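Local coordinates for protein triacylglycerol lipase (PDB 5AH1) that probably hydrolyses the ester bonds of triacylglycerols and acts as a zinc-binding polyesterase on synthetic polyesters, at residues H219-S228 against D325-T333; P395-Y406 against I412-R420. One frame throughout, in Å; residues are numbered along the deposited sequence.

Interactions 1 and 2 are two strand pairings of one parallel sheet, joined because strand 327-331 of interaction 1 is the direct neighbour of strand 415-417 in interaction 2. Their centres lie about 10 Å apart, and the backbones of Val326 and Tyr328 probably accept hydrogen bonds from Gly413 and Asn416. Interaction 1 belongs to the core: nearly all its touching residues are buried, and rings, small hydroxyls and branched aliphatics fill both faces between helices. Interaction 2 brings in strand 403-405, an outermost strand of the sheet, and is only partly buried, so a charged and an amide side chain, Glu404 and Gln414, pair beside its backbone ladder.

Interaction 1: residues H219-S228 against D325-T333; sequences HWIHSVSTIS and DVYYFSWTT
The ring of Tyr327 turns its CD2-CE2 edge to one face of the His222 imidazole in a T-shaped stack, centroids 5.3 Å apart and planes at 77°. With CG of His222 anti to the backbone N (chi1 -162°), the imidazole swings alongside the tyrosine, although its CB starts away from segment 325-333. At the edge of the same imidazole, in its plane, a water bonded to ND1 donates to the carbonyl of Asp325. The Trp331 ring has the carbonyl oxygen of Thr226 at its edge, and CD1 packs against Ile227 CG1 at 4.0 Å. Phe329 lies between, its CD2 3.8 Å from Ser225 OG; that hydroxyl bonds to Tyr443 of helix 437-448, which covers this face. Tyr328 points to the other face, toward helix 183-197, where its CD2 comes 3.6 Å from Val224 CB.

These strands are inner neighbours of the parallel sheet of an alpha/beta-hydrolase fold, linked by a long connection, about half of it helical and without strand. From His222 to Ser228 their backbones alternate as donor and acceptor in six hydrogen bonds, including Val224 N to Tyr327 O at 2.8 Å. Beta-branched and aromatic residues suit such extended chains, while the small Ser223 and Ser225 fit on the same face beside the rings of Tyr327 and Phe329.

Polar side chains close both ends. His219 ND1 and Asp325 OD1 share a bridging water, the imidazole and carboxylate planes standing 72° apart. Beyond the strands, Ser228 OG donates to Thr333 OG1 at 2.7 Å, and Thr333 OG1 also bonds to Asp384. Nearby, a third water accepts from Thr226 OG1 and donates to Trp331 O, 2.8 Å away, giving the carbonyl of buried Trp331 a second donor besides Ser228 N.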
loop_
_atom_site.group_PDB
_atom_site.type_symbol
_atom_site.label_atom_id
_atom_site.label_comp_id
_atom_site.label_asym_id
_atom_site.label_seq_id
_atom_site.Cartn_x
_atom_site.Cartn_y
_atom_site.Cartn_z
ATOM N N HIS A 219 20.052 -9.262 -0.337
ATOM C CA HIS A 219 19.197 -9.804 -1.393
ATOM C C HIS A 219 18.192 -10.761 -0.770
ATOM O O HIS A 219 18.195 -11.962 -1.006
ATOM C CB HIS A 219 20.087 -10.438 -2.457
ATOM C CG HIS A 219 21.101 -9.471 -2.972
ATOM N ND1 HIS A 219 20.751 -8.392 -3.754
ATOM C CD2 HIS A 219 22.424 -9.336 -2.716
ATOM C CE1 HIS A 219 21.829 -7.670 -4.012
ATOM N NE2 HIS A 219 22.856 -8.220 -3.393
ATOM N N TRP A 220 17.319 -10.174 0.043
ATOM C CA TRP A 220 16.388 -10.902 0.894
ATOM C C TRP A 220 15.012 -11.069 0.260
ATOM O O TRP A 220 14.168 -11.765 0.809
ATOM C CB TRP A 220 16.174 -10.114 2.177
ATOM C CG TRP A 220 17.362 -9.998 3.078
ATOM C CD1 TRP A 220 18.607 -10.541 2.907
ATOM C CD2 TRP A 220 17.395 -9.311 4.332
ATOM N NE1 TRP A 220 19.409 -10.223 3.979
ATOM C CE2 TRP A 220 18.685 -9.477 4.869
ATOM C CE3 TRP A 220 16.451 -8.566 5.054
ATOM C CZ2 TRP A 220 19.059 -8.933 6.102
ATOM C CZ3 TRP A 220 16.816 -8.026 6.267
ATOM C CH2 TRP A 220 18.116 -8.207 6.778
ATOM N N ILE A 221 14.779 -10.378 -0.857
ATOM C CA ILE A 221 13.453 -10.253 -1.446
ATOM C C ILE A 221 13.421 -10.979 -2.791
ATOM O O ILE A 221 14.160 -10.630 -3.703
ATOM C CB ILE A 221 13.081 -8.777 -1.660
ATOM C CG1 ILE A 221 13.323 -7.957 -0.374
ATOM C CG2 ILE A 221 11.664 -8.704 -2.134
ATOM C CD1 ILE A 221 12.602 -8.459 0.852
ATOM N N HIS A 222 12.598 -12.016 -2.895
ATOM C CA HIS A 222 12.490 -12.745 -4.151
ATOM C C HIS A 222 11.514 -12.091 -5.123
ATOM O O HIS A 222 11.742 -12.089 -6.336
ATOM C CB HIS A 222 12.081 -14.195 -3.898
ATOM C CG HIS A 222 12.349 -15.097 -5.051
ATOM N ND1 HIS A 222 13.548 -15.094 -5.729
ATOM C CD2 HIS A 222 11.583 -16.048 -5.634
ATOM C CE1 HIS A 222 13.509 -16.009 -6.680
ATOM N NE2 HIS A 222 12.323 -16.585 -6.655
ATOM N N SER A 223 10.414 -11.560 -4.599
ATOM C CA SER A 223 9.444 -10.869 -5.415
ATOM C C SER A 223 8.794 -9.737 -4.659
ATOM O O SER A 223 8.687 -9.756 -3.438
ATOM C CB SER A 223 8.369 -11.838 -5.915
ATOM O OG SER A 223 7.495 -12.241 -4.880
ATOM N N VAL A 224 8.351 -8.768 -5.447
ATOM C CA VAL A 224 7.590 -7.608 -5.010
ATOM C C VAL A 224 6.313 -7.566 -5.839
ATOM O O VAL A 224 6.368 -7.520 -7.063
ATOM C CB VAL A 224 8.405 -6.320 -5.250
ATOM C CG1 VAL A 224 7.533 -5.058 -5.212
ATOM C CG2 VAL A 224 9.529 -6.239 -4.247
ATOM N N SER A 225 5.165 -7.616 -5.169
ATOM C CA SER A 225 3.868 -7.546 -5.825
ATOM C C SER A 225 3.121 -6.335 -5.306
ATOM O O SER A 225 2.904 -6.221 -4.093
ATOM C CB SER A 225 3.039 -8.794 -5.540
ATOM O OG SER A 225 3.607 -9.954 -6.102
ATOM N N THR A 226 2.749 -5.435 -6.218
ATOM C CA THR A 226 1.935 -4.269 -5.871
ATOM C C THR A 226 0.508 -4.507 -6.342
ATOM O O THR A 226 0.282 -5.069 -7.409
ATOM C CB THR A 226 2.518 -2.936 -6.435
ATOM O OG1 THR A 226 2.334 -2.843 -7.854
ATOM C CG2 THR A 226 3.980 -2.801 -6.104
ATOM N N ILE A 227 -0.451 -4.122 -5.499
ATOM C CA ILE A 227 -1.871 -4.296 -5.766
ATOM C C ILE A 227 -2.539 -2.950 -5.494
ATOM O O ILE A 227 -2.497 -2.449 -4.377
ATOM C CB ILE A 227 -2.495 -5.396 -4.871
ATOM C CG1 ILE A 227 -1.761 -6.731 -5.014
ATOM C CG2 ILE A 227 -3.979 -5.543 -5.198
ATOM C CD1 ILE A 227 -2.324 -7.818 -4.087
ATOM N N SER A 228 -3.134 -2.371 -6.529
ATOM C CA SER A 228 -3.814 -1.075 -6.410
ATOM C C SER A 228 -2.870 0.038 -5.957
ATOM O O SER A 228 -3.268 0.979 -5.261
ATOM C CB SER A 228 -4.983 -1.162 -5.426
ATOM O OG SER A 228 -5.783 -2.315 -5.643
ATOM N N ASP A 325 17.580 -8.719 -9.731
ATOM C CA ASP A 325 17.437 -10.073 -9.200
ATOM C C ASP A 325 16.117 -10.310 -8.460
ATOM O O ASP A 325 15.990 -11.284 -7.728
ATOM C CB ASP A 325 18.630 -10.379 -8.292
ATOM C CG ASP A 325 18.792 -9.396 -7.126
ATOM O OD1 ASP A 325 18.294 -8.243 -7.154
ATOM O OD2 ASP A 325 19.465 -9.796 -6.151
ATOM N N VAL A 326 15.137 -9.425 -8.668
ATOM C CA VAL A 326 13.843 -9.512 -8.018
ATOM C C VAL A 326 12.746 -9.539 -9.083
ATOM O O VAL A 326 12.808 -8.794 -10.074
ATOM C CB VAL A 326 13.650 -8.275 -7.075
ATOM C CG1 VAL A 326 12.277 -8.282 -6.408
ATOM C CG2 VAL A 326 14.758 -8.210 -6.035
ATOM N N TYR A 327 11.734 -10.374 -8.866
ATOM C CA TYR A 327 10.550 -10.372 -9.723
ATOM C C TYR A 327 9.575 -9.299 -9.256
ATOM O O TYR A 327 9.296 -9.213 -8.074
ATOM C CB TYR A 327 9.849 -11.739 -9.670
ATOM C CG TYR A 327 10.624 -12.882 -10.263
ATOM C CD1 TYR A 327 10.575 -13.145 -11.614
ATOM C CD2 TYR A 327 11.389 -13.716 -9.454
ATOM C CE1 TYR A 327 11.272 -14.222 -12.149
ATOM C CE2 TYR A 327 12.096 -14.764 -9.973
ATOM C CZ TYR A 327 12.038 -15.010 -11.315
ATOM O OH TYR A 327 12.742 -16.073 -11.829
ATOM N N TYR A 328 9.026 -8.533 -10.186
ATOM C CA TYR A 328 8.043 -7.503 -9.859
ATOM C C TYR A 328 6.741 -7.792 -10.587
ATOM O O TYR A 328 6.725 -8.052 -11.790
ATOM C CB TYR A 328 8.556 -6.090 -10.217
ATOM C CG TYR A 328 9.723 -5.649 -9.368
ATOM C CD1 TYR A 328 11.016 -6.009 -9.681
ATOM C CD2 TYR A 328 9.532 -4.821 -8.270
ATOM C CE1 TYR A 328 12.087 -5.630 -8.890
ATOM C CE2 TYR A 328 10.590 -4.435 -7.486
ATOM C CZ TYR A 328 11.870 -4.807 -7.811
ATOM O OH TYR A 328 12.961 -4.461 -7.053
ATOM N N PHE A 329 5.655 -7.773 -9.827
ATOM C CA PHE A 329 4.306 -7.957 -10.348
ATOM C C PHE A 329 3.467 -6.781 -9.957
ATOM O O PHE A 329 3.523 -6.350 -8.823
ATOM C CB PHE A 329 3.686 -9.242 -9.777
ATOM C CG PHE A 329 4.458 -10.470 -10.137
ATOM C CD1 PHE A 329 4.242 -11.115 -11.355
ATOM C CD2 PHE A 329 5.434 -10.958 -9.286
ATOM C CE1 PHE A 329 4.966 -12.229 -11.704
ATOM C CE2 PHE A 329 6.166 -12.062 -9.634
ATOM C CZ PHE A 329 5.944 -12.698 -10.844
ATOM N N SER A 330 2.628 -6.331 -10.869
ATOM C CA SER A 330 1.671 -5.273 -10.558
ATOM C C SER A 330 0.264 -5.677 -10.951
ATOM O O SER A 330 0.035 -6.251 -12.026
ATOM C CB SER A 330 2.036 -3.981 -11.274
ATOM O OG SER A 330 2.113 -4.227 -12.663
ATOM N N TRP A 331 -0.668 -5.369 -10.054
ATOM C CA TRP A 331 -2.092 -5.595 -10.224
ATOM C C TRP A 331 -2.825 -4.264 -10.145
ATOM O O TRP A 331 -2.595 -3.469 -9.221
ATOM C CB TRP A 331 -2.590 -6.537 -9.135
ATOM C CG TRP A 331 -1.953 -7.883 -9.202
ATOM C CD1 TRP A 331 -0.807 -8.280 -8.589
ATOM C CD2 TRP A 331 -2.417 -9.007 -9.962
ATOM N NE1 TRP A 331 -0.532 -9.588 -8.912
ATOM C CE2 TRP A 331 -1.509 -10.062 -9.747
ATOM C CE3 TRP A 331 -3.516 -9.221 -10.804
ATOM C CZ2 TRP A 331 -1.670 -11.321 -10.335
ATOM C CZ3 TRP A 331 -3.673 -10.453 -11.386
ATOM C CH2 TRP A 331 -2.763 -11.499 -11.144
ATOM N N THR A 332 -3.689 -4.042 -11.136
ATOM C CA THR A 332 -4.460 -2.816 -11.306
ATOM C C THR A 332 -5.939 -3.118 -11.058
ATOM O O THR A 332 -6.486 -4.063 -11.646
ATOM C CB THR A 332 -4.299 -2.275 -12.750
ATOM O OG1 THR A 332 -2.922 -1.942 -12.984
ATOM C CG2 THR A 332 -5.172 -1.043 -12.975
ATOM N N THR A 333 -6.551 -2.341 -10.169
ATOM C CA THR A 333 -7.986 -2.386 -9.941
ATOM C C THR A 333 -8.654 -1.215 -10.645
ATOM O O THR A 333 -8.083 -0.119 -10.720
ATOM C CB THR A 333 -8.307 -2.364 -8.427
ATOM O OG1 THR A 333 -7.365 -1.528 -7.734
ATOM C CG2 THR A 333 -8.224 -3.759 -7.839
HETATM O O HOH W 1 18.051 -7.577 -4.442
HETATM O O HOH W 2 15.833 -13.503 -6.099
HETATM O O HOH W 3 -0.323 -1.984 -8.428
#

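Interaction 2: residues P395-Y406 against I412-R420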
loop_
_atom_site.group_PDB
_atom_site.type_symbol
_atom_site.label_atom_id
_atom_site.label_comp_id
_atom_site.label_asym_id
_atom_site.label_seq_id
_atom_site.Cartn_x
_atom_site.Cartn_y
_atom_site.Cartn_z
ATOM N N PRO A 395 6.061 2.036 -11.813
ATOM C CA PRO A 395 6.559 3.411 -11.864
ATOM C C PRO A 395 6.981 3.771 -13.290
ATOM O O PRO A 395 7.684 2.982 -13.934
ATOM C CB PRO A 395 7.757 3.363 -10.921
ATOM C CG PRO A 395 8.247 1.931 -11.040
ATOM C CD PRO A 395 6.996 1.122 -11.124
ATOM N N LYS A 396 6.555 4.952 -13.736
ATOM C CA LYS A 396 6.893 5.502 -15.045
ATOM C C LYS A 396 7.394 6.936 -14.913
ATOM O O LYS A 396 8.384 7.290 -15.555
ATOM C CB LYS A 396 5.674 5.437 -15.973
ATOM C CG LYS A 396 5.216 4.002 -16.221
ATOM C CD LYS A 396 3.944 3.895 -17.014
ATOM C CE LYS A 396 2.703 4.411 -16.322
ATOM N NZ LYS A 396 2.440 3.805 -14.980
ATOM N N LEU A 397 6.745 7.755 -14.084
ATOM C CA LEU A 397 7.224 9.114 -13.824
ATOM C C LEU A 397 8.590 9.033 -13.185
ATOM O O LEU A 397 8.765 8.404 -12.150
ATOM C CB LEU A 397 6.268 9.857 -12.893
ATOM C CG LEU A 397 4.804 10.021 -13.321
ATOM C CD1 LEU A 397 4.019 10.739 -12.202
ATOM C CD2 LEU A 397 4.652 10.752 -14.637
ATOM N N GLY A 398 9.583 9.644 -13.814
ATOM C CA GLY A 398 10.930 9.649 -13.284
ATOM C C GLY A 398 11.610 8.294 -13.180
ATOM O O GLY A 398 12.618 8.195 -12.476
ATOM N N SER A 399 11.098 7.264 -13.870
ATOM C CA SER A 399 11.590 5.901 -13.715
ATOM C C SER A 399 12.277 5.379 -14.960
ATOM O O SER A 399 11.879 5.695 -16.075
ATOM C CB SER A 399 10.426 4.952 -13.371
ATOM O OG SER A 399 10.884 3.629 -13.117
ATOM N N ASN A 400 13.259 4.508 -14.730
ATOM C CA ASN A 400 13.879 3.712 -15.785
ATOM C C ASN A 400 13.407 2.254 -15.772
ATOM O O ASN A 400 13.870 1.447 -16.564
ATOM C CB ASN A 400 15.396 3.721 -15.652
ATOM C CG ASN A 400 15.987 5.101 -15.749
ATOM O OD1 ASN A 400 15.663 5.854 -16.659
ATOM N ND2 ASN A 400 16.886 5.424 -14.831
ATOM N N ASP A 401 12.476 1.902 -14.900
ATOM C CA ASP A 401 12.013 0.513 -14.827
ATOM C C ASP A 401 11.318 0.109 -16.116
ATOM O O ASP A 401 10.645 0.921 -16.769
ATOM C CB ASP A 401 11.017 0.331 -13.684
ATOM C CG ASP A 401 11.647 0.383 -12.299
ATOM O OD1 ASP A 401 12.861 0.652 -12.150
ATOM O OD2 ASP A 401 10.893 0.107 -11.340
ATOM N N VAL A 402 11.482 -1.159 -16.490
ATOM C CA VAL A 402 10.776 -1.725 -17.626
ATOM C C VAL A 402 9.455 -2.292 -17.136
ATOM O O VAL A 402 9.413 -2.987 -16.111
ATOM C CB VAL A 402 11.633 -2.807 -18.304
ATOM C CG1 VAL A 402 10.838 -3.567 -19.381
ATOM C CG2 VAL A 402 12.862 -2.166 -18.917
ATOM N N ILE A 403 8.399 -2.012 -17.891
ATOM C CA ILE A 403 7.070 -2.569 -17.658
ATOM C C ILE A 403 6.582 -3.230 -18.930
ATOM O O ILE A 403 6.577 -2.611 -19.992
ATOM C CB ILE A 403 6.054 -1.458 -17.255
ATOM C CG1 ILE A 403 6.557 -0.664 -16.045
ATOM C CG2 ILE A 403 4.665 -2.048 -16.992
ATOM C CD1 ILE A 403 5.731 0.575 -15.752
ATOM N N GLU A 404 6.170 -4.488 -18.827
ATOM C CA GLU A 404 5.524 -5.168 -19.943
ATOM C C GLU A 404 4.281 -5.859 -19.436
ATOM O O GLU A 404 4.259 -6.376 -18.319
ATOM C CB GLU A 404 6.432 -6.234 -20.541
ATOM C CG GLU A 404 7.754 -5.761 -21.094
ATOM C CD GLU A 404 8.584 -6.936 -21.635
ATOM O OE1 GLU A 404 8.005 -8.034 -21.854
ATOM O OE2 GLU A 404 9.808 -6.778 -21.831
ATOM N N GLN A 405 3.247 -5.887 -20.263
ATOM C CA GLN A 405 2.059 -6.646 -19.920
ATOM C C GLN A 405 2.402 -8.131 -19.909
ATOM O O GLN A 405 3.138 -8.619 -20.766
ATOM C CB GLN A 405 0.900 -6.335 -20.871
ATOM C CG GLN A 405 0.476 -4.851 -20.899
ATOM C CD GLN A 405 0.067 -4.286 -19.533
ATOM O OE1 GLN A 405 -0.853 -4.789 -18.879
ATOM N NE2 GLN A 405 0.742 -3.213 -19.112
ATOM N N TYR A 406 1.891 -8.837 -18.912
ATOM C CA TYR A 406 2.145 -10.255 -18.766
ATOM C C TYR A 406 1.751 -10.985 -20.038
ATOM O O TYR A 406 0.680 -10.745 -20.594
ATOM C CB TYR A 406 1.351 -10.782 -17.579
ATOM C CG TYR A 406 1.551 -12.247 -17.321
ATOM C CD1 TYR A 406 2.719 -12.716 -16.735
ATOM C CD2 TYR A 406 0.571 -13.157 -17.650
ATOM C CE1 TYR A 406 2.909 -14.058 -16.505
ATOM C CE2 TYR A 406 0.747 -14.502 -17.420
ATOM C CZ TYR A 406 1.917 -14.947 -16.837
ATOM O OH TYR A 406 2.100 -16.291 -16.605
ATOM N N ILE A 412 12.255 -11.611 -14.723
ATOM C CA ILE A 412 12.892 -11.064 -13.533
ATOM C C ILE A 412 13.406 -9.643 -13.814
ATOM O O ILE A 412 13.720 -9.295 -14.971
ATOM C CB ILE A 412 14.056 -11.995 -13.081
ATOM C CG1 ILE A 412 14.353 -11.800 -11.589
ATOM C CG2 ILE A 412 15.282 -11.808 -13.963
ATOM C CD1 ILE A 412 15.302 -12.864 -10.996
ATOM N N GLY A 413 13.495 -8.827 -12.770
ATOM C CA GLY A 413 14.126 -7.524 -12.901
ATOM C C GLY A 413 13.304 -6.446 -13.575
ATOM O O GLY A 413 13.819 -5.373 -13.879
ATOM N N GLN A 414 12.020 -6.712 -13.792
ATOM C CA GLN A 414 11.140 -5.762 -14.443
ATOM C C GLN A 414 9.706 -6.038 -13.992
ATOM O O GLN A 414 9.439 -7.045 -13.333
ATOM C CB GLN A 414 11.289 -5.857 -15.958
ATOM C CG GLN A 414 10.919 -7.188 -16.563
ATOM C CD GLN A 414 11.201 -7.168 -18.042
ATOM O OE1 GLN A 414 12.336 -6.987 -18.463
ATOM N NE2 GLN A 414 10.166 -7.292 -18.840
ATOM N N TRP A 415 8.790 -5.153 -14.349
ATOM C CA TRP A 415 7.387 -5.277 -13.967
ATOM C C TRP A 415 6.605 -6.165 -14.927
ATOM O O TRP A 415 6.544 -5.899 -16.123
ATOM C CB TRP A 415 6.741 -3.885 -13.908
ATOM C CG TRP A 415 7.329 -3.078 -12.813
ATOM C CD1 TRP A 415 8.437 -2.286 -12.876
ATOM C CD2 TRP A 415 6.902 -3.070 -11.455
ATOM N NE1 TRP A 415 8.722 -1.768 -11.639
ATOM C CE2 TRP A 415 7.776 -2.213 -10.750
ATOM C CE3 TRP A 415 5.832 -3.654 -10.772
ATOM C CZ2 TRP A 415 7.637 -1.984 -9.387
ATOM C CZ3 TRP A 415 5.692 -3.432 -9.427
ATOM C CH2 TRP A 415 6.579 -2.588 -8.742
ATOM N N ASN A 416 5.987 -7.183 -14.353
ATOM C CA ASN A 416 5.076 -8.089 -15.041
ATOM C C ASN A 416 3.696 -7.530 -14.682
ATOM O O ASN A 416 3.190 -7.751 -13.579
ATOM C CB ASN A 416 5.237 -9.524 -14.547
ATOM C CG ASN A 416 6.606 -10.097 -14.842
ATOM O OD1 ASN A 416 6.773 -10.858 -15.794
ATOM N ND2 ASN A 416 7.581 -9.791 -14.013
ATOM N N ALA A 417 3.128 -6.747 -15.599
ATOM C CA ALA A 417 1.846 -6.079 -15.381
ATOM C C ALA A 417 0.718 -7.067 -15.677
ATOM O O ALA A 417 0.503 -7.472 -16.818
ATOM C CB ALA A 417 1.736 -4.814 -16.234
ATOM N N MET A 418 0.033 -7.486 -14.617
ATOM C CA MET A 418 -0.871 -8.627 -14.691
ATOM C C MET A 418 -2.262 -8.202 -15.188
ATOM O O MET A 418 -2.576 -7.011 -15.243
ATOM C CB MET A 418 -0.911 -9.328 -13.321
ATOM C CG MET A 418 0.475 -9.733 -12.835
ATOM S SD MET A 418 1.309 -10.909 -13.940
ATOM C CE MET A 418 0.338 -12.392 -13.675
ATOM N N PRO A 419 -3.101 -9.178 -15.569
ATOM C CA PRO A 419 -4.401 -8.842 -16.154
ATOM C C PRO A 419 -5.254 -7.963 -15.231
ATOM O O PRO A 419 -5.387 -8.261 -14.049
ATOM C CB PRO A 419 -5.033 -10.226 -16.410
ATOM C CG PRO A 419 -3.873 -11.104 -16.655
ATOM C CD PRO A 419 -2.827 -10.623 -15.678
ATOM N N ARG A 420 -5.823 -6.894 -15.774
ATOM C CA ARG A 420 -6.519 -5.906 -14.959
ATOM C C ARG A 420 -7.667 -6.526 -14.174
ATOM O O ARG A 420 -8.423 -7.335 -14.707
ATOM C CB ARG A 420 -7.046 -4.763 -15.835
ATOM C CG ARG A 420 -7.696 -3.642 -15.027
ATOM C CD ARG A 420 -7.911 -2.356 -15.821
ATOM N NE ARG A 420 -6.650 -1.736 -16.188
ATOM C CZ ARG A 420 -6.522 -0.483 -16.595
ATOM N NH1 ARG A 420 -7.580 0.305 -16.659
ATOM N NH2 ARG A 420 -5.333 -0.010 -16.912
HETATM O O HOH W 4 13.423 -2.775 -14.898
HETATM O O HOH W 5 -1.851 -4.590 -16.132
#
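Trp415 NE1 donates to Asp401 OD2 at 2.9 Å, meeting the carboxylate on its anti side, tilted 28° from the carboxylate plane, while the oxygen lies in the indole plane. Asp401 suits this place because its other oxygen takes the backbone NH of Ala322. Strands 403-405 and 415-417 form the last parallel pair of the alpha/beta-hydrolase sheet, and four backbone bonds join them and their ends, from Trp415 N on Val402 O to Tyr406 N on Ala417 O. Pro395 sets CD over one face of the indole, toward its rim, 3.4 Å from CE2. Ile403 CG1 also packs on Trp415 CB, and the small CB of Ala417 packs against Ile403 CG2 and the amide of Gln405, brought over by the bend of that chain.

Glu404 points to the other face of the sheet. Gln414 NE2 donates a hydrogen bond to Glu404 OE2 at 3.1 Å from above the carboxylate plane, the amide and carboxylate turned 72° apart. Past the strand ends, placing CG of Tyr406 anti to its N (chi1 -179°) carries the ring to Met418 in a Met-aromatic contact: SD sits obliquely, 3.6 Å from CD1, and methyl CE lies over the ring centre, 3.9 Å from the Tyr406 centroid.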